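Local coordinates for VP4 protein (Tellina virus 1, PDB 3P06) that probably acts as a serine protease that cuts the birnavirus polyprotein into its final products, and is captured here as an intramolecular acyl-enzyme, at residues L121-N135 with G152-L166. Sequence-based numbering, arbitrary orientation.
With SO4 (sulfate ion), chain B.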
ATOM      1  N   LEU A 121      -1.773   1.352 -10.819  1.00 18.34           N
ATOM      2  CA  LEU A 121      -2.070  -0.008 -10.524  1.00 19.40           C
ATOM      3  C   LEU A 121      -1.970  -0.152  -9.023  1.00 20.44           C
ATOM      4  O   LEU A 121      -1.019   0.348  -8.412  1.00 24.05           O
ATOM      5  CB  LEU A 121      -1.020  -0.909 -11.175  1.00 20.60           C
ATOM      6  CG  LEU A 121      -1.235  -2.426 -11.040  1.00 21.84           C
ATOM      7  CD1 LEU A 121      -2.337  -2.889 -11.922  1.00 21.44           C
ATOM      8  CD2 LEU A 121       0.027  -3.243 -11.337  1.00 21.82           C
HETATM    9  N   MSE A 122      -2.911  -0.832  -8.406  1.00 17.99           N
HETATM   10  CA  MSE A 122      -2.833  -1.023  -6.962  1.00 16.00           C
HETATM   11  C   MSE A 122      -2.284  -2.418  -6.751  1.00 16.43           C
HETATM   12  O   MSE A 122      -2.458  -3.310  -7.620  1.00 16.20           O
HETATM   13  CB  MSE A 122      -4.223  -0.929  -6.335  1.00 14.66           C
HETATM   14  CG  MSE A 122      -4.845   0.469  -6.537  1.00 16.09           C
HETATM   15 SE   MSE A 122      -6.532   0.504  -5.472  1.00 24.15          SE
HETATM   16  CE  MSE A 122      -5.647   1.107  -3.847  1.00 12.02           C
ATOM     17  N   VAL A 123      -1.649  -2.632  -5.609  1.00 15.68           N
ATOM     18  CA  VAL A 123      -1.063  -3.948  -5.391  1.00 17.58           C
ATOM     19  C   VAL A 123      -1.432  -4.488  -4.002  1.00 16.28           C
ATOM     20  O   VAL A 123      -1.383  -3.748  -3.044  1.00 16.35           O
ATOM     21  CB  VAL A 123       0.482  -3.835  -5.579  1.00 19.53           C
ATOM     22  CG1 VAL A 123       1.184  -5.122  -5.124  1.00 20.98           C
ATOM     23  CG2 VAL A 123       0.840  -3.474  -7.090  1.00 20.07           C
ATOM     24  N   THR A 124      -1.807  -5.749  -3.867  1.00 16.78           N
ATOM     25  CA  THR A 124      -2.088  -6.286  -2.516  1.00 17.45           C
ATOM     26  C   THR A 124      -1.389  -7.635  -2.348  1.00 18.24           C
ATOM     27  O   THR A 124      -1.373  -8.456  -3.288  1.00 17.49           O
ATOM     28  CB  THR A 124      -3.675  -6.425  -2.221  1.00 17.76           C
ATOM     29  OG1 THR A 124      -3.925  -6.725  -0.830  1.00 22.98           O
ATOM     30  CG2 THR A 124      -4.294  -7.541  -3.018  1.00 18.34           C
ATOM     31  N   GLY A 125      -0.914  -7.903  -1.129  1.00 19.22           N
ATOM     32  CA  GLY A 125      -0.479  -9.233  -0.747  1.00 18.71           C
ATOM     33  C   GLY A 125       0.669  -9.183   0.251  1.00 21.08           C
ATOM     34  O   GLY A 125       1.391  -8.193   0.323  1.00 20.13           O
ATOM     35  N   ALA A 126       0.827 -10.259   1.010  1.00 21.22           N
ATOM     36  CA  ALA A 126       1.882 -10.413   1.967  1.00 23.92           C
ATOM     37  C   ALA A 126       3.044 -11.053   1.207  1.00 25.00           C
ATOM     38  O   ALA A 126       2.838 -11.657   0.158  1.00 25.27           O
ATOM     39  CB  ALA A 126       1.416 -11.318   3.117  1.00 24.19           C
ATOM     40  N   VAL A 127       4.257 -10.917   1.717  1.00 27.32           N
ATOM     41  CA  VAL A 127       5.437 -11.442   1.006  1.00 29.97           C
ATOM     42  C   VAL A 127       6.157 -12.374   1.923  1.00 33.32           C
ATOM     43  O   VAL A 127       6.341 -12.069   3.104  1.00 34.71           O
ATOM     44  CB  VAL A 127       6.397 -10.308   0.482  1.00 30.55           C
ATOM     45  CG1 VAL A 127       7.715 -10.883  -0.198  1.00 30.95           C
ATOM     46  CG2 VAL A 127       5.639  -9.352  -0.480  1.00 25.74           C
ATOM     47  N   GLU A 128       6.539 -13.530   1.397  1.00 36.66           N
ATOM     48  CA  GLU A 128       7.316 -14.547   2.167  1.00 41.81           C
ATOM     49  C   GLU A 128       8.323 -15.186   1.221  1.00 43.00           C
ATOM     50  O   GLU A 128       7.921 -15.698   0.152  1.00 42.07           O
ATOM     51  CB  GLU A 128       6.391 -15.614   2.763  1.00 43.56           C
ATOM     52  CG  GLU A 128       5.472 -16.266   1.702  1.00 48.93           C
ATOM     53  CD  GLU A 128       6.148 -17.478   0.957  1.00 61.19           C
ATOM     54  OE1 GLU A 128       6.964 -18.225   1.586  1.00 63.44           O
ATOM     55  OE2 GLU A 128       5.860 -17.688  -0.267  1.00 63.95           O
ATOM     56  N   SER A 129       9.619 -15.089   1.555  1.00 45.11           N
ATOM     57  CA  SER A 129      10.710 -15.631   0.701  1.00 47.21           C
ATOM     58  C   SER A 129      10.568 -15.324  -0.810  1.00 45.99           C
ATOM     59  O   SER A 129      10.536 -16.254  -1.637  1.00 46.97           O
ATOM     60  CB  SER A 129      10.775 -17.139   0.872  1.00 48.64           C
ATOM     61  OG  SER A 129      10.605 -17.465   2.229  1.00 51.54           O
ATOM     62  N   GLY A 130      10.441 -14.045  -1.160  1.00 44.48           N
ATOM     63  CA  GLY A 130      10.381 -13.618  -2.557  1.00 43.54           C
ATOM     64  C   GLY A 130       9.135 -13.991  -3.343  1.00 42.58           C
ATOM     65  O   GLY A 130       9.088 -13.857  -4.586  1.00 42.76           O
ATOM     66  N   ASN A 131       8.121 -14.475  -2.640  1.00 41.42           N
ATOM     67  CA  ASN A 131       6.856 -14.782  -3.277  1.00 40.05           C
ATOM     68  C   ASN A 131       5.730 -14.048  -2.568  1.00 36.92           C
ATOM     69  O   ASN A 131       5.811 -13.778  -1.373  1.00 35.63           O
ATOM     70  CB  ASN A 131       6.551 -16.287  -3.204  1.00 42.56           C
ATOM     71  CG  ASN A 131       7.273 -17.110  -4.263  1.00 47.15           C
ATOM     72  OD1 ASN A 131       7.623 -16.633  -5.351  1.00 50.04           O
ATOM     73  ND2 ASN A 131       7.483 -18.382  -3.939  1.00 51.16           N
ATOM     74  N   LEU A 132       4.670 -13.764  -3.311  1.00 34.82           N
ATOM     75  CA  LEU A 132       3.444 -13.306  -2.714  1.00 33.45           C
ATOM     76  C   LEU A 132       2.765 -14.515  -2.122  1.00 34.42           C
ATOM     77  O   LEU A 132       2.667 -15.542  -2.778  1.00 35.09           O
ATOM     78  CB  LEU A 132       2.559 -12.680  -3.774  1.00 31.85           C
ATOM     79  CG  LEU A 132       2.802 -11.192  -3.970  1.00 32.52           C
ATOM     80  CD1 LEU A 132       4.119 -10.960  -4.689  1.00 34.95           C
ATOM     81  CD2 LEU A 132       1.638 -10.538  -4.748  1.00 33.84           C
ATOM     82  N   SER A 133       2.285 -14.394  -0.887  1.00 34.35           N
ATOM     83  CA  SER A 133       1.442 -15.428  -0.297  1.00 35.58           C
ATOM     84  C   SER A 133       0.194 -15.699  -1.118  1.00 33.75           C
ATOM     85  O   SER A 133      -0.217 -14.847  -1.896  1.00 33.29           O
ATOM     86  CB  SER A 133       0.995 -14.983   1.082  1.00 35.95           C
ATOM     87  OG  SER A 133       2.099 -15.004   1.939  1.00 37.25           O
ATOM     88  N   PRO A 134      -0.466 -16.855  -0.906  1.00 34.31           N
ATOM     89  CA  PRO A 134      -1.785 -16.874  -1.592  1.00 32.53           C
ATOM     90  C   PRO A 134      -2.732 -15.764  -1.076  1.00 29.68           C
ATOM     91  O   PRO A 134      -2.661 -15.308   0.056  1.00 28.96           O
ATOM     92  CB  PRO A 134      -2.320 -18.277  -1.335  1.00 33.66           C
ATOM     93  CG  PRO A 134      -1.336 -18.925  -0.387  1.00 36.79           C
ATOM     94  CD  PRO A 134      -0.054 -18.187  -0.435  1.00 36.68           C
ATOM     95  N   ASN A 135      -3.584 -15.284  -1.930  1.00 28.81           N
ATOM     96  CA  ASN A 135      -4.353 -14.144  -1.562  1.00 27.59           C
ATOM     97  C   ASN A 135      -5.670 -14.534  -0.875  1.00 29.46           C
ATOM     98  O   ASN A 135      -6.231 -15.578  -1.184  1.00 30.07           O
ATOM     99  CB  ASN A 135      -4.663 -13.442  -2.830  1.00 28.06           C
ATOM    100  CG  ASN A 135      -5.618 -12.372  -2.634  1.00 27.01           C
ATOM    101  OD1 ASN A 135      -6.848 -12.582  -2.743  1.00 26.43           O
ATOM    102  ND2 ASN A 135      -5.083 -11.180  -2.301  1.00 29.06           N
ATOM    103  N   GLY A 152      -6.718  -0.734 -11.984  1.00 20.06           N
ATOM    104  CA  GLY A 152      -6.380  -2.174 -11.867  1.00 19.47           C
ATOM    105  C   GLY A 152      -5.774  -2.593 -10.511  1.00 19.13           C
ATOM    106  O   GLY A 152      -5.148  -1.795  -9.783  1.00 17.28           O
ATOM    107  N   LEU A 153      -5.892  -3.889 -10.207  1.00 19.05           N
ATOM    108  CA  LEU A 153      -5.301  -4.392  -8.980  1.00 18.32           C
ATOM    109  C   LEU A 153      -4.451  -5.608  -9.340  1.00 18.73           C
ATOM    110  O   LEU A 153      -4.932  -6.458 -10.075  1.00 19.26           O
ATOM    111  CB  LEU A 153      -6.414  -4.843  -8.068  1.00 18.26           C
ATOM    112  CG  LEU A 153      -5.924  -5.532  -6.768  1.00 20.01           C
ATOM    113  CD1 LEU A 153      -5.147  -4.594  -5.815  1.00 14.29           C
ATOM    114  CD2 LEU A 153      -7.072  -6.188  -5.983  1.00 19.15           C
ATOM    115  N   ALA A 154      -3.223  -5.681  -8.809  1.00 17.10           N
ATOM    116  CA  ALA A 154      -2.362  -6.847  -8.950  1.00 17.17           C
ATOM    117  C   ALA A 154      -2.389  -7.589  -7.644  1.00 16.46           C
ATOM    118  O   ALA A 154      -2.370  -6.964  -6.569  1.00 15.69           O
ATOM    119  CB  ALA A 154      -0.935  -6.460  -9.275  1.00 17.76           C
ATOM    120  N   ALA A 155      -2.435  -8.923  -7.720  1.00 15.42           N
ATOM    121  CA  ALA A 155      -2.502  -9.759  -6.482  1.00 16.96           C
ATOM    122  C   ALA A 155      -2.187 -11.167  -6.910  1.00 18.99           C
ATOM    123  O   ALA A 155      -2.236 -11.458  -8.107  1.00 19.86           O
ATOM    124  CB  ALA A 155      -3.957  -9.757  -5.817  1.00 14.87           C
ATOM    125  N   ASN A 156      -1.931 -12.054  -5.936  1.00 21.08           N
ATOM    126  CA  ASN A 156      -1.761 -13.459  -6.253  1.00 23.03           C
ATOM    127  C   ASN A 156      -3.154 -14.112  -6.309  1.00 24.55           C
ATOM    128  O   ASN A 156      -3.545 -14.867  -5.422  1.00 25.25           O
ATOM    129  CB  ASN A 156      -0.868 -14.120  -5.211  1.00 24.34           C
ATOM    130  CG  ASN A 156      -0.550 -15.584  -5.560  1.00 28.19           C
ATOM    131  OD1 ASN A 156      -1.090 -16.130  -6.544  1.00 28.21           O
ATOM    132  ND2 ASN A 156       0.337 -16.195  -4.785  1.00 24.11           N
ATOM    133  N   SER A 157      -3.899 -13.792  -7.350  1.00 23.98           N
ATOM    134  CA  SER A 157      -5.252 -14.213  -7.476  1.00 25.87           C
ATOM    135  C   SER A 157      -5.682 -14.078  -8.926  1.00 27.35           C
ATOM    136  O   SER A 157      -5.365 -13.109  -9.612  1.00 25.74           O
ATOM    137  CB  SER A 157      -6.178 -13.356  -6.622  1.00 24.42           C
ATOM    138  OG  SER A 157      -7.495 -13.342  -7.161  1.00 25.54           O
ATOM    139  N   ASP A 158      -6.472 -15.028  -9.396  1.00 29.15           N
ATOM    140  CA  ASP A 158      -6.802 -14.949 -10.794  1.00 30.87           C
ATOM    141  C   ASP A 158      -8.017 -13.992 -10.958  1.00 30.01           C
ATOM    142  O   ASP A 158      -8.462 -13.793 -12.043  1.00 29.77           O
ATOM    143  CB  ASP A 158      -6.873 -16.341 -11.481  1.00 33.49           C
ATOM    144  CG  ASP A 158      -7.805 -17.248 -10.783  1.00 37.29           C
ATOM    145  OD1 ASP A 158      -8.656 -16.673 -10.066  1.00 41.45           O
ATOM    146  OD2 ASP A 158      -7.721 -18.483 -10.908  1.00 39.86           O
ATOM    147  N   ARG A 159      -8.505 -13.352  -9.893  1.00 28.64           N
ATOM    148  CA  ARG A 159      -9.503 -12.317 -10.137  1.00 29.38           C
ATOM    149  C   ARG A 159      -8.871 -10.892 -10.087  1.00 27.94           C
ATOM    150  O   ARG A 159      -9.561  -9.894  -9.944  1.00 25.97           O
ATOM    151  CB  ARG A 159     -10.753 -12.488  -9.276  1.00 31.88           C
ATOM    152  CG  ARG A 159     -11.791 -13.548  -9.962  1.00 35.54           C
ATOM    153  CD  ARG A 159     -13.123 -13.478  -9.383  1.00 40.93           C
ATOM    154  NE  ARG A 159     -13.197 -14.265  -8.163  1.00 45.95           N
ATOM    155  CZ  ARG A 159     -14.333 -14.506  -7.510  1.00 49.48           C
ATOM    156  NH1 ARG A 159     -15.485 -13.990  -7.953  1.00 49.89           N
ATOM    157  NH2 ARG A 159     -14.313 -15.234  -6.401  1.00 49.80           N
ATOM    158  N   ALA A 160      -7.540 -10.858 -10.201  1.00 26.32           N
ATOM    159  CA  ALA A 160      -6.782  -9.633 -10.235  1.00 25.63           C
ATOM    160  C   ALA A 160      -5.852  -9.715 -11.446  1.00 26.90           C
ATOM    161  O   ALA A 160      -5.923 -10.675 -12.242  1.00 26.96           O
ATOM    162  CB  ALA A 160      -5.977  -9.517  -8.954  1.00 24.08           C
ATOM    163  N   LEU A 161      -4.965  -8.744 -11.607  1.00 25.94           N
ATOM    164  CA  LEU A 161      -3.840  -8.994 -12.507  1.00 27.10           C
ATOM    165  C   LEU A 161      -2.865  -9.890 -11.750  1.00 26.13           C
ATOM    166  O   LEU A 161      -2.250  -9.468 -10.755  1.00 24.69           O
ATOM    167  CB  LEU A 161      -3.197  -7.677 -12.882  1.00 28.08           C
ATOM    168  CG  LEU A 161      -2.121  -7.610 -13.964  1.00 32.38           C
ATOM    169  CD1 LEU A 161      -1.719  -6.131 -14.169  1.00 29.78           C
ATOM    170  CD2 LEU A 161      -0.937  -8.479 -13.518  1.00 37.66           C
ATOM    171  N   LYS A 162      -2.761 -11.147 -12.159  1.00 26.32           N
ATOM    172  CA  LYS A 162      -2.120 -12.194 -11.329  1.00 26.74           C
ATOM    173  C   LYS A 162      -0.590 -12.140 -11.299  1.00 27.76           C
ATOM    174  O   LYS A 162       0.040 -12.215 -12.341  1.00 28.82           O
ATOM    175  CB  LYS A 162      -2.593 -13.598 -11.747  1.00 27.59           C
ATOM    176  CG  LYS A 162      -2.025 -14.699 -10.815  1.00 31.36           C
ATOM    177  CD  LYS A 162      -2.772 -16.054 -10.870  1.00 33.99           C
ATOM    178  CE  LYS A 162      -2.263 -16.932  -9.720  1.00 37.79           C
ATOM    179  NZ  LYS A 162      -2.917 -18.248  -9.606  1.00 39.72           N
ATOM    180  N   VAL A 163       0.008 -12.031 -10.106  1.00 27.22           N
ATOM    181  CA  VAL A 163       1.433 -12.116  -9.943  1.00 28.56           C
ATOM    182  C   VAL A 163       1.753 -13.031  -8.772  1.00 30.06           C
ATOM    183  O   VAL A 163       1.120 -12.964  -7.725  1.00 28.59           O
ATOM    184  CB  VAL A 163       2.153 -10.726  -9.671  1.00 28.76           C
ATOM    185  CG1 VAL A 163       2.131  -9.831 -10.904  1.00 29.91           C
ATOM    186  CG2 VAL A 163       1.531  -9.977  -8.511  1.00 27.35           C
ATOM    187  N   VAL A 164       2.786 -13.849  -8.941  1.00 31.47           N
ATOM    188  CA  VAL A 164       3.122 -14.813  -7.929  1.00 33.09           C
ATOM    189  C   VAL A 164       4.471 -14.494  -7.274  1.00 33.98           C
ATOM    190  O   VAL A 164       4.620 -14.642  -6.069  1.00 35.14           O
ATOM    191  CB  VAL A 164       3.067 -16.249  -8.510  1.00 35.18           C
ATOM    192  CG1 VAL A 164       3.425 -17.266  -7.424  1.00 37.52           C
ATOM    193  CG2 VAL A 164       1.641 -16.535  -9.028  1.00 33.10           C
ATOM    194  N   THR A 165       5.444 -14.047  -8.051  1.00 34.79           N
ATOM    195  CA  THR A 165       6.788 -13.795  -7.515  1.00 36.02           C
ATOM    196  C   THR A 165       7.066 -12.275  -7.449  1.00 33.90           C
ATOM    197  O   THR A 165       6.470 -11.506  -8.168  1.00 31.09           O
ATOM    198  CB  THR A 165       7.932 -14.491  -8.344  1.00 37.62           C
ATOM    199  OG1 THR A 165       8.050 -13.840  -9.604  1.00 39.65           O
ATOM    200  CG2 THR A 165       7.676 -16.011  -8.581  1.00 41.39           C
ATOM    201  N   LEU A 166       7.976 -11.873  -6.571  1.00 35.19           N
ATOM    202  CA  LEU A 166       8.383 -10.465  -6.484  1.00 35.22           C
ATOM    203  C   LEU A 166       8.969 -10.046  -7.857  1.00 35.11           C
ATOM    204  O   LEU A 166       8.695  -8.933  -8.336  1.00 33.48           O
ATOM    205  CB  LEU A 166       9.417 -10.287  -5.368  1.00 37.01           C
ATOM    206  CG  LEU A 166       8.903 -10.178  -3.938  1.00 37.26           C
ATOM    207  CD1 LEU A 166      10.067  -9.641  -3.100  1.00 38.63           C
ATOM    208  CD2 LEU A 166       7.689  -9.237  -3.884  1.00 32.09           C
TER
HETATM  209  S   SO4 B 100      -4.955  -9.901   0.529  1.00 31.49           S
HETATM  210  O1  SO4 B 100      -3.643  -9.766  -0.052  1.00 34.57           O
HETATM  211  O2  SO4 B 100      -5.935  -9.651  -0.528  1.00 31.23           O
HETATM  212  O3  SO4 B 100      -5.066 -11.262   1.011  1.00 35.42           O
HETATM  213  O4  SO4 B 100      -5.235  -9.067   1.671  1.00 28.60           O
HETATM  214  O   HOH W   1      -1.848 -11.204  -3.187  1.00 12.41           O
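M122 and L153 are paired in a parallel ladder of backbone hydrogen bonds. M122 N donates to G152 O (2.8 Å), A154 N to M122 O, and T124 N to A154 O. Farther along, N131 bridges T165: L132 N donates to V164 O (2.9 Å) and L166 N to G130 O. E128 to N131 form a type I' turn, the tip of the hairpin of strands 127-128 and 131-132.

One side chain adds to the backbone bonds. In N156 the side chain extends away from its own N (chi1 -175°), and with chi2 near -5° the amide is turned to bring ND2 to L132 O at 3.1 Å. This acceptor lies near the amide plane, but ND2 sits above the L132 carbonyl plane. A second bond from ND2, to S133 O, is weak. A water accepts from N156 N and donates to T124 O, joining the two segments.

Apolar contacts accompany both sets of bonds. At the hairpin L132 forks, CD1 meeting L166 CD2 (4.0 Å) and CD2 meeting V163 CG2 (3.8 Å). V127 CG1 and L166 CD1 meet tip to tip. Beside the parallel strands L121 CD2 touches A154 CB, and T124 CG2 packs on A155 CB at 3.6 Å.

T124 OG1 hydrogen-bonds K141, the predicted catalytic lysine, and the T124 side chain also lies near S102, the predicted nucleophile. From strand 122-123 the chain runs through the hairpin and helix 138-149, which carries K141, to parallel strand 153-155: a beta-alpha-beta crossover with a hairpin inserted, beside the probable Ser-Lys dyad of this S50 protease.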